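CGAS/DncV-like nucleotidyltransferase in E. coli homolog (Elizabethkingia meningoseptica ATCC 13253 = NBRC 12535, PDB 6E0M) synthesizes cyclic nucleotide second messengers in response to phage infection, as the signal-producing enzyme of a CBASS antiviral defence system. Local coordinates at residues N10-V15 against Y189-R194; S16-L21 against G48-N53; R194-V199 against G280-C285. One frame throughout, in Å; residues are numbered along the deposited sequence.

Contact 1. Residues N10-V15 against Y189-R194; sequences NWSRPV and YKRMVR. With DPO (diphosphate), chain B.
R194 leaves its helix with CG anti to the carbonyl carbon (chi1 -69°) and runs extended from CG to NE, which carries its guanidinium to the loop at S12 and P14. R191, one turn earlier, has the same first torsion and the same extended chain, and its guanidinium reaches the diphosphate beside that of R194.

The one direct hydrogen bond across the contact runs from R194 NH1 to S12 O, at 2.8 Å. S12 O lies in the guanidinium plane of R194, and the N-H meets the carbonyl almost head-on, with a C=O...N angle of 166°. P14 CD sits over one face of the same guanidinium, 3.6 Å from R194 NH1 and near the border of the group rather than its centre. The carbonyl of K190 lies over the opposite face, so the group is held between the two. R194 NE also bonds to N53 O.

The backbones come close at S12, where S12 CB packs 3.6 Å from R191 CB. S12 OG turns back to the carbonyl of I9, in helix 5-11.

Here the N-terminal loop of the nucleotidyltransferase crosses helix 188-205, and the two arginines help hold the bound diphosphate. R194 NH1 bonds to diphosphate O5 at 2.9 Å, and R194 NH2 takes O7 in a nearly straight bond of 178°. R191 NE donates to the same O5 at 2.9 Å, while R191 NH2 reaches O6 at 3.0 Å. O5 is thus gripped by both arginines. Their positive charge probably offsets the negative charge of the phosphate oxygens, and R187 and N53 add further bonds to the ligand. R191 NH1 has a partner of its own in the hydroxyl of Y236, which helps fix the rotation of that guanidinium.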
loop_
_atom_site.group_PDB
_atom_site.type_symbol
_atom_site.label_atom_id
_atom_site.label_comp_id
_atom_site.label_asym_id
_atom_site.label_seq_id
_atom_site.Cartn_x
_atom_site.Cartn_y
_atom_site.Cartn_z
ATOM N N ASN A 10 19.085 9.271 -3.081
ATOM C CA ASN A 10 18.454 9.062 -4.378
ATOM C C ASN A 10 17.367 7.997 -4.304
ATOM O O ASN A 10 16.270 8.180 -4.851
ATOM C CB ASN A 10 19.503 8.670 -5.417
ATOM C CG ASN A 10 20.455 9.802 -5.742
ATOM O OD1 ASN A 10 20.221 10.942 -5.360
ATOM N ND2 ASN A 10 21.524 9.495 -6.476
ATOM N N TRP A 11 17.650 6.883 -3.624
ATOM C CA TRP A 11 16.677 5.803 -3.508
ATOM C C TRP A 11 15.465 6.176 -2.659
ATOM O O TRP A 11 14.424 5.504 -2.741
ATOM C CB TRP A 11 17.312 4.562 -2.884
ATOM C CG TRP A 11 18.198 3.770 -3.776
ATOM C CD1 TRP A 11 18.294 3.857 -5.130
ATOM C CD2 TRP A 11 19.112 2.754 -3.368
ATOM N NE1 TRP A 11 19.211 2.951 -5.592
ATOM C CE2 TRP A 11 19.733 2.266 -4.525
ATOM C CE3 TRP A 11 19.457 2.202 -2.132
ATOM C CZ2 TRP A 11 20.692 1.256 -4.484
ATOM C CZ3 TRP A 11 20.405 1.205 -2.094
ATOM C CH2 TRP A 11 21.009 0.737 -3.261
ATOM N N SER A 12 15.580 7.204 -1.831
ATOM C CA SER A 12 14.523 7.572 -0.907
ATOM C C SER A 12 13.450 8.447 -1.541
ATOM O O SER A 12 12.457 8.744 -0.870
ATOM C CB SER A 12 15.128 8.318 0.294
ATOM O OG SER A 12 15.452 9.646 -0.082
ATOM N N ARG A 13 13.624 8.875 -2.778
ATOM C CA ARG A 13 12.696 9.812 -3.405
ATOM C C ARG A 13 11.537 9.068 -4.053
ATOM O O ARG A 13 11.729 7.977 -4.610
ATOM C CB ARG A 13 13.395 10.657 -4.471
ATOM C CG ARG A 13 14.561 11.502 -3.943
ATOM C CD ARG A 13 15.350 12.099 -5.097
ATOM N NE ARG A 13 16.605 12.716 -4.652
ATOM C CZ ARG A 13 16.712 13.973 -4.226
ATOM N NH1 ARG A 13 15.639 14.758 -4.183
ATOM N NH2 ARG A 13 17.893 14.442 -3.845
ATOM N N PRO A 14 10.341 9.640 -3.997
ATOM C CA PRO A 14 9.228 9.049 -4.753
ATOM C C PRO A 14 9.505 9.159 -6.241
ATOM O O PRO A 14 10.101 10.132 -6.711
ATOM C CB PRO A 14 8.011 9.874 -4.329
ATOM C CG PRO A 14 8.553 11.121 -3.751
ATOM C CD PRO A 14 9.982 10.902 -3.329
ATOM N N VAL A 15 9.113 8.125 -6.982
ATOM C CA VAL A 15 9.316 8.103 -8.427
ATOM C C VAL A 15 7.980 8.437 -9.086
ATOM O O VAL A 15 7.756 9.577 -9.510
ATOM C CB VAL A 15 9.900 6.758 -8.885
ATOM C CG1 VAL A 15 10.176 6.782 -10.378
ATOM C CG2 VAL A 15 11.191 6.474 -8.110
ATOM N N TYR A 189 10.529 8.707 7.744
ATOM C CA TYR A 189 9.758 7.467 7.801
ATOM C C TYR A 189 9.501 6.938 6.388
ATOM O O TYR A 189 9.851 5.796 6.050
ATOM C CB TYR A 189 8.444 7.676 8.563
ATOM C CG TYR A 189 7.416 6.573 8.270
ATOM C CD1 TYR A 189 7.713 5.237 8.504
ATOM C CD2 TYR A 189 6.180 6.875 7.746
ATOM C CE1 TYR A 189 6.804 4.241 8.232
ATOM C CE2 TYR A 189 5.259 5.889 7.473
ATOM C CZ TYR A 189 5.572 4.579 7.692
ATOM O OH TYR A 189 4.651 3.611 7.382
ATOM N N LYS A 190 8.896 7.761 5.531
ATOM C CA LYS A 190 8.564 7.253 4.202
ATOM C C LYS A 190 9.807 7.129 3.328
ATOM O O LYS A 190 9.848 6.295 2.419
ATOM C CB LYS A 190 7.528 8.144 3.525
ATOM C CG LYS A 190 6.171 8.067 4.211
ATOM C CD LYS A 190 5.115 8.807 3.459
ATOM C CE LYS A 190 3.747 8.569 4.091
ATOM N NZ LYS A 190 2.679 9.329 3.353
ATOM N N ARG A 191 10.818 7.958 3.576
ATOM C CA ARG A 191 12.061 7.824 2.833
ATOM C C ARG A 191 12.731 6.490 3.120
ATOM O O ARG A 191 13.267 5.859 2.200
ATOM C CB ARG A 191 12.971 9.003 3.135
ATOM C CG ARG A 191 12.457 10.264 2.456
ATOM C CD ARG A 191 13.202 11.517 2.836
ATOM N NE ARG A 191 12.484 12.699 2.353
ATOM C CZ ARG A 191 12.851 13.954 2.544
ATOM N NH1 ARG A 191 13.978 14.236 3.175
ATOM N NH2 ARG A 191 12.093 14.930 2.085
ATOM N N MET A 192 12.657 6.016 4.374
ATOM C CA MET A 192 13.208 4.701 4.694
ATOM C C MET A 192 12.358 3.591 4.108
ATOM O O MET A 192 12.893 2.583 3.638
ATOM C CB MET A 192 13.352 4.515 6.208
ATOM C CG MET A 192 14.350 5.490 6.822
ATOM S SD MET A 192 16.041 5.093 6.256
ATOM C CE MET A 192 16.610 6.732 5.762
ATOM N N VAL A 193 11.036 3.748 4.122
ATOM C CA VAL A 193 10.187 2.776 3.438
ATOM C C VAL A 193 10.611 2.654 1.980
ATOM O O VAL A 193 10.741 1.549 1.437
ATOM C CB VAL A 193 8.707 3.163 3.571
ATOM C CG1 VAL A 193 7.834 2.366 2.608
ATOM C CG2 VAL A 193 8.238 2.938 5.000
ATOM N N ARG A 194 10.789 3.796 1.310
ATOM C CA ARG A 194 11.132 3.758 -0.112
ATOM C C ARG A 194 12.469 3.068 -0.348
ATOM O O ARG A 194 12.595 2.261 -1.276
ATOM C CB ARG A 194 11.121 5.177 -0.692
ATOM C CG ARG A 194 9.721 5.789 -0.766
ATOM C CD ARG A 194 9.704 7.146 -1.417
ATOM N NE ARG A 194 8.604 7.975 -0.956
ATOM C CZ ARG A 194 8.733 9.116 -0.287
ATOM N NH1 ARG A 194 9.926 9.581 0.051
ATOM N NH2 ARG A 194 7.657 9.768 0.089
HETATM P P1 DPO B . 7.777 14.602 -1.544
HETATM O O1 DPO B . 8.920 15.365 -2.171
HETATM O O2 DPO B . 6.817 14.100 -2.610
HETATM O O3 DPO B . 7.029 15.490 -0.563
HETATM O O4 DPO B . 8.339 13.273 -0.747
HETATM P P2 DPO B . 8.967 13.193 0.763
HETATM O O5 DPO B . 10.227 12.355 0.645
HETATM O O6 DPO B . 9.265 14.580 1.300
HETATM O O7 DPO B . 7.888 12.480 1.587
#

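Contact 2. Residues S16-L21 against G48-N53; sequences STTEDL and GSYRNN. With DPO (diphosphate), chain B.
The backbones of T17 and Y50 face each other with CA atoms 5.8 Å apart, where a type I turn from T17 to D20 passes the short, loosely hydrogen-bonded helix 48-52. The Y50 side chain makes much of the contact. T17 O lies at the edge of its ring, near the ring plane, 3.5 Å from Y50 CE1. T18 N meets the same edge. At the far end of the ring S16 CB packs 3.3 Å from Y50 OH, while that hydroxyl bonds to S60 O and S16 OG bonds to R57 O and S60 N. The T18 and Y50 side chains run alongside each other but point opposite ways, and T18 CG2 touches Y50 O.

N53 has its CG anti to the backbone N (chi1 -157°), which lays its amide alongside the T17 side chain. T17 CG2 comes 3.6 Å from N53 OD1. The amide nitrogen, N53 ND2, donates to diphosphate O2 at 3.1 Å.

No direct hydrogen bond joins the segments, and waters do the work. One water donates to both S16 O and N53 OD1. A second takes the N-H of T18 and donates to Y50 O and N53 OD1, so the amide oxygen of N53 receives two water bonds. A third joins D20 OD2 to Y50 OH. The loop is also braced internally. T17 N bonds to D20 OD2 at 3.0 Å, from above the carboxylate plane, and T17 OG1 accepts from E19 N in an ST turn.

Residues G48 to N52 are probably part of the GTP site. The loop links helix 5-11 to helix 21-38, and T18 also touches strand 42-47. Helix 48-52 follows that strand directly, with N52 packed against helix 171-184.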
loop_
_atom_site.group_PDB
_atom_site.type_symbol
_atom_site.label_atom_id
_atom_site.label_comp_id
_atom_site.label_asym_id
_atom_site.label_seq_id
_atom_site.Cartn_x
_atom_site.Cartn_y
_atom_site.Cartn_z
ATOM N N SER A 16 7.073 7.480 -9.158
ATOM C CA SER A 16 5.728 7.762 -9.653
ATOM C C SER A 16 4.905 8.473 -8.584
ATOM O O SER A 16 4.916 8.076 -7.421
ATOM C CB SER A 16 5.017 6.473 -10.035
ATOM O OG SER A 16 5.673 5.789 -11.069
ATOM N N THR A 17 4.165 9.504 -8.979
ATOM C CA THR A 17 3.297 10.190 -8.039
ATOM C C THR A 17 2.007 10.621 -8.727
ATOM O O THR A 17 1.866 10.568 -9.950
ATOM C CB THR A 17 3.948 11.440 -7.432
ATOM O OG1 THR A 17 3.996 12.462 -8.440
ATOM C CG2 THR A 17 5.343 11.128 -6.931
ATOM N N THR A 18 1.059 11.083 -7.918
ATOM C CA THR A 18 -0.221 11.562 -8.443
ATOM C C THR A 18 -0.091 12.850 -9.260
ATOM O O THR A 18 -1.056 13.241 -9.934
ATOM C CB THR A 18 -1.194 11.772 -7.282
ATOM O OG1 THR A 18 -0.652 12.731 -6.381
ATOM C CG2 THR A 18 -1.444 10.465 -6.542
ATOM N N GLU A 19 1.070 13.510 -9.238
ATOM C CA GLU A 19 1.293 14.648 -10.131
ATOM C C GLU A 19 1.560 14.210 -11.573
ATOM O O GLU A 19 1.486 15.037 -12.488
ATOM C CB GLU A 19 2.465 15.507 -9.635
ATOM C CG GLU A 19 2.135 16.386 -8.436
ATOM C CD GLU A 19 0.854 17.191 -8.623
ATOM O OE1 GLU A 19 0.740 17.938 -9.623
ATOM O OE2 GLU A 19 -0.057 17.045 -7.773
ATOM N N ASP A 20 1.878 12.937 -11.794
ATOM C CA ASP A 20 2.242 12.484 -13.125
ATOM C C ASP A 20 1.050 12.575 -14.066
ATOM O O ASP A 20 -0.055 12.130 -13.728
ATOM C CB ASP A 20 2.739 11.050 -13.095
ATOM C CG ASP A 20 4.062 10.898 -12.377
ATOM O OD1 ASP A 20 4.790 11.910 -12.226
ATOM O OD2 ASP A 20 4.380 9.751 -11.994
ATOM N N LEU A 21 1.286 13.124 -15.266
ATOM C CA LEU A 21 0.216 13.238 -16.254
ATOM C C LEU A 21 -0.453 11.898 -16.529
ATOM O O LEU A 21 -1.684 11.824 -16.620
ATOM C CB LEU A 21 0.771 13.833 -17.542
ATOM C CG LEU A 21 -0.191 13.931 -18.723
ATOM C CD1 LEU A 21 -1.376 14.827 -18.405
ATOM C CD2 LEU A 21 0.557 14.428 -19.972
ATOM N N GLY A 48 -3.005 2.418 -1.453
ATOM C CA GLY A 48 -1.733 1.919 -1.904
ATOM C C GLY A 48 -0.709 3.021 -2.157
ATOM O O GLY A 48 -0.799 4.131 -1.649
ATOM N N SER A 49 0.280 2.684 -2.990
ATOM C CA SER A 49 1.503 3.469 -3.013
ATOM C C SER A 49 1.300 4.876 -3.550
ATOM O O SER A 49 2.044 5.784 -3.170
ATOM C CB SER A 49 2.555 2.740 -3.840
ATOM O OG SER A 49 2.061 2.423 -5.130
ATOM N N TYR A 50 0.348 5.088 -4.460
ATOM C CA TYR A 50 0.117 6.459 -4.919
ATOM C C TYR A 50 -0.519 7.297 -3.824
ATOM O O TYR A 50 -0.269 8.503 -3.725
ATOM C CB TYR A 50 -0.773 6.479 -6.171
ATOM C CG TYR A 50 -0.023 6.291 -7.473
ATOM C CD1 TYR A 50 0.489 7.382 -8.174
ATOM C CD2 TYR A 50 0.168 5.032 -8.011
ATOM C CE1 TYR A 50 1.185 7.221 -9.370
ATOM C CE2 TYR A 50 0.868 4.858 -9.199
ATOM C CZ TYR A 50 1.355 5.946 -9.882
ATOM O OH TYR A 50 2.021 5.731 -11.060
ATOM N N ARG A 51 -1.389 6.682 -3.023
ATOM C CA ARG A 51 -2.028 7.387 -1.915
ATOM C C ARG A 51 -1.023 7.734 -0.822
ATOM O O ARG A 51 -0.995 8.864 -0.315
ATOM C CB ARG A 51 -3.154 6.531 -1.333
ATOM C CG ARG A 51 -3.883 7.171 -0.137
ATOM C CD ARG A 51 -4.739 8.356 -0.559
ATOM N NE ARG A 51 -5.304 9.061 0.580
ATOM C CZ ARG A 51 -6.412 8.709 1.239
ATOM N NH1 ARG A 51 -7.130 7.642 0.893
ATOM N NH2 ARG A 51 -6.809 9.435 2.259
ATOM N N ASN A 52 -0.196 6.775 -0.451
ATOM C CA ASN A 52 0.783 6.934 0.618
ATOM C C ASN A 52 2.097 7.524 0.141
ATOM O O ASN A 52 2.977 7.786 0.970
ATOM C CB ASN A 52 0.990 5.582 1.291
ATOM C CG ASN A 52 -0.331 4.957 1.731
ATOM O OD1 ASN A 52 -1.190 5.633 2.275
ATOM N ND2 ASN A 52 -0.487 3.663 1.496
ATOM N N ASN A 53 2.237 7.755 -1.165
ATOM C CA ASN A 53 3.430 8.351 -1.775
ATOM C C ASN A 53 4.679 7.508 -1.520
ATOM O O ASN A 53 5.738 8.012 -1.143
ATOM C CB ASN A 53 3.640 9.792 -1.303
ATOM C CG ASN A 53 4.474 10.608 -2.271
ATOM O OD1 ASN A 53 4.473 10.345 -3.482
ATOM N ND2 ASN A 53 5.178 11.617 -1.753
HETATM P P1 DPO B . 7.777 14.602 -1.544
HETATM O O1 DPO B . 8.920 15.365 -2.171
HETATM O O2 DPO B . 6.817 14.100 -2.610
HETATM O O3 DPO B . 7.029 15.490 -0.563
HETATM O O4 DPO B . 8.339 13.273 -0.747
HETATM P P2 DPO B . 8.967 13.193 0.763
HETATM O O5 DPO B . 10.227 12.355 0.645
HETATM O O6 DPO B . 9.265 14.580 1.300
HETATM O O7 DPO B . 7.888 12.480 1.587
HETATM O O HOH W 1 4.936 7.914 -4.729
HETATM O O HOH W 2 1.766 10.045 -4.989
HETATM O O HOH W 3 2.786 7.807 -12.966
#

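Contact 3. Residues R194-V199 against G280-C285; sequences RILKVV and GFMQKC. With DPO (diphosphate), chain B.
This contact belongs to the helical part of the enzyme, where helix 188-205 meets helix 275-289 near the C-terminus. The axes of the two short segments cross almost at right angles, at 84°, and come within 11.0 Å of each other. C285 is at the centre of the meeting. Its SG is anti to the carbonyl carbon (chi1 -71°), which turns it toward V199 and L196, and it touches both of these side chains of the other helix. V199 CG1 is 3.7 Å from C285 SG, and L196 CD2 is 3.9 Å from the same sulfur. V199 and C285 also have the closest CA atoms of the pair, 6.6 Å apart.

F281 flanks the sulfur. Its CG is anti to the backbone N (chi1 178°), which sends the ring toward helix 188-205. F281 CZ then reaches L196 O at 3.8 Å, with the carbonyl oxygen at the ring edge and near its plane. C285 SG sits over a face of this ring, away from its centre. The sulfur thus meets an aromatic ring of its own helix and two aliphatic side chains across the contact. M282 adds a looser touch, with its CE 4.5 Å from L196 CD1.

All five touching residues are buried, and the contact across the helices is apolar packing with no hydrogen bond. Neighbouring helices close the core. L196 also packs on L240 of helix 236-252 and on I219 and V223 of helix 216-224, and F281 touches I219 as well. K197 points away from this core, and its NZ bonds to T54 O and to S216 OG; K197 and S216 are probable GTP-binding residues. Helix 188-205 thus has an apolar side in a buried helix-helix core and a polar side at the nucleotide site, an arrangement that fits the helical lobe of a CD-NTase.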
loop_
_atom_site.group_PDB
_atom_site.type_symbol
_atom_site.label_atom_id
_atom_site.label_comp_id
_atom_site.label_asym_id
_atom_site.label_seq_id
_atom_site.Cartn_x
_atom_site.Cartn_y
_atom_site.Cartn_z
ATOM N N ARG A 194 10.789 3.796 1.310
ATOM C CA ARG A 194 11.132 3.758 -0.112
ATOM C C ARG A 194 12.469 3.068 -0.348
ATOM O O ARG A 194 12.595 2.261 -1.276
ATOM C CB ARG A 194 11.121 5.177 -0.692
ATOM C CG ARG A 194 9.721 5.789 -0.766
ATOM C CD ARG A 194 9.704 7.146 -1.417
ATOM N NE ARG A 194 8.604 7.975 -0.956
ATOM C CZ ARG A 194 8.733 9.116 -0.287
ATOM N NH1 ARG A 194 9.926 9.581 0.051
ATOM N NH2 ARG A 194 7.657 9.768 0.089
ATOM N N ILE A 195 13.480 3.370 0.475
ATOM C CA ILE A 195 14.770 2.692 0.331
ATOM C C ILE A 195 14.604 1.177 0.455
ATOM O O ILE A 195 15.158 0.400 -0.337
ATOM C CB ILE A 195 15.777 3.217 1.367
ATOM C CG1 ILE A 195 16.180 4.654 1.042
ATOM C CG2 ILE A 195 16.997 2.303 1.427
ATOM C CD1 ILE A 195 16.894 5.347 2.189
ATOM N N LEU A 196 13.864 0.734 1.469
ATOM C CA LEU A 196 13.686 -0.698 1.661
ATOM C C LEU A 196 12.878 -1.324 0.537
ATOM O O LEU A 196 13.121 -2.485 0.186
ATOM C CB LEU A 196 13.047 -0.960 3.014
ATOM C CG LEU A 196 13.966 -0.703 4.212
ATOM C CD1 LEU A 196 13.145 -0.836 5.516
ATOM C CD2 LEU A 196 15.152 -1.634 4.240
ATOM N N LYS A 197 11.938 -0.583 -0.058
ATOM C CA LYS A 197 11.236 -1.095 -1.239
ATOM C C LYS A 197 12.195 -1.247 -2.412
ATOM O O LYS A 197 12.111 -2.217 -3.174
ATOM C CB LYS A 197 10.070 -0.175 -1.617
ATOM C CG LYS A 197 8.886 -0.288 -0.655
ATOM C CD LYS A 197 7.733 0.615 -1.004
ATOM C CE LYS A 197 7.063 0.201 -2.304
ATOM N NZ LYS A 197 5.778 0.922 -2.523
ATOM N N VAL A 198 13.129 -0.299 -2.574
ATOM C CA VAL A 198 14.135 -0.422 -3.626
ATOM C C VAL A 198 14.962 -1.677 -3.412
ATOM O O VAL A 198 15.212 -2.438 -4.353
ATOM C CB VAL A 198 15.018 0.838 -3.682
ATOM C CG1 VAL A 198 16.222 0.598 -4.575
ATOM C CG2 VAL A 198 14.205 1.993 -4.199
ATOM N N VAL A 199 15.418 -1.899 -2.171
ATOM C CA VAL A 199 16.219 -3.089 -1.886
ATOM C C VAL A 199 15.400 -4.357 -2.126
ATOM O O VAL A 199 15.904 -5.339 -2.679
ATOM C CB VAL A 199 16.777 -3.034 -0.453
ATOM C CG1 VAL A 199 17.544 -4.304 -0.130
ATOM C CG2 VAL A 199 17.685 -1.835 -0.295
ATOM N N GLY A 280 13.926 -12.470 8.186
ATOM C CA GLY A 280 14.706 -12.874 7.033
ATOM C C GLY A 280 14.919 -11.737 6.058
ATOM O O GLY A 280 16.007 -11.581 5.500
ATOM N N PHE A 281 13.875 -10.936 5.826
ATOM C CA PHE A 281 14.010 -9.783 4.937
ATOM C C PHE A 281 15.045 -8.793 5.472
ATOM O O PHE A 281 15.898 -8.308 4.721
ATOM C CB PHE A 281 12.642 -9.123 4.736
ATOM C CG PHE A 281 12.685 -7.889 3.879
ATOM C CD1 PHE A 281 13.069 -7.979 2.548
ATOM C CD2 PHE A 281 12.320 -6.669 4.372
ATOM C CE1 PHE A 281 13.104 -6.862 1.730
ATOM C CE2 PHE A 281 12.366 -5.521 3.548
ATOM C CZ PHE A 281 12.758 -5.628 2.234
ATOM N N MET A 282 14.985 -8.480 6.770
ATOM C CA MET A 282 15.948 -7.544 7.331
ATOM C C MET A 282 17.364 -8.052 7.126
ATOM O O MET A 282 18.280 -7.276 6.841
ATOM C CB MET A 282 15.669 -7.315 8.817
ATOM C CG MET A 282 14.470 -6.469 9.129
ATOM S SD MET A 282 14.585 -4.775 8.448
ATOM C CE MET A 282 13.507 -5.009 7.094
ATOM N N GLN A 283 17.569 -9.350 7.308
ATOM C CA GLN A 283 18.897 -9.928 7.135
ATOM C C GLN A 283 19.383 -9.770 5.700
ATOM O O GLN A 283 20.541 -9.403 5.455
ATOM C CB GLN A 283 18.870 -11.403 7.542
ATOM C CG GLN A 283 20.155 -12.111 7.250
ATOM C CD GLN A 283 20.110 -13.545 7.738
ATOM O OE1 GLN A 283 19.440 -14.393 7.150
ATOM N NE2 GLN A 283 20.799 -13.816 8.835
ATOM N N LYS A 284 18.512 -10.048 4.733
ATOM C CA LYS A 284 18.907 -9.894 3.335
ATOM C C LYS A 284 19.227 -8.439 3.017
ATOM O O LYS A 284 20.153 -8.155 2.246
ATOM C CB LYS A 284 17.800 -10.416 2.420
ATOM C CG LYS A 284 17.539 -11.916 2.523
ATOM C CD LYS A 284 18.697 -12.722 1.986
ATOM C CE LYS A 284 18.293 -14.199 1.812
ATOM N NZ LYS A 284 19.354 -15.008 1.146
ATOM N N CYS A 285 18.452 -7.502 3.584
ATOM C CA CYS A 285 18.720 -6.082 3.383
ATOM C C CYS A 285 20.070 -5.695 3.977
ATOM O O CYS A 285 20.882 -5.015 3.335
ATOM C CB CYS A 285 17.615 -5.236 4.011
ATOM S SG CYS A 285 16.022 -5.287 3.151
HETATM P P1 DPO B . 7.777 14.602 -1.544
HETATM O O1 DPO B . 8.920 15.365 -2.171
HETATM O O2 DPO B . 6.817 14.100 -2.610
HETATM O O3 DPO B . 7.029 15.490 -0.563
HETATM O O4 DPO B . 8.339 13.273 -0.747
HETATM P P2 DPO B . 8.967 13.193 0.763
HETATM O O5 DPO B . 10.227 12.355 0.645
HETATM O O6 DPO B . 9.265 14.580 1.300
HETATM O O7 DPO B . 7.888 12.480 1.587
#

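Overall arrangement
Contacts 1 and 3 share helix 188-205 and R194, with centres about 12 Å apart. The centre of contact 2 lies about 13 Å from that of contact 1 and about 21 Å from that of contact 3. Along the chain, contact 2 is nested inside the loop closed by contact 1, and contact 3 follows. Contacts 1 and 2 are joined where K190 NZ and R194 NE reach the carbonyls of N52 and N53. The diphosphate lies at this junction and touches all three segment pairs, though in contact 3 through R194 alone. Helix 188-205 therefore connects the N-terminal loop and the probable GTP site with the C-terminal helix 275-289.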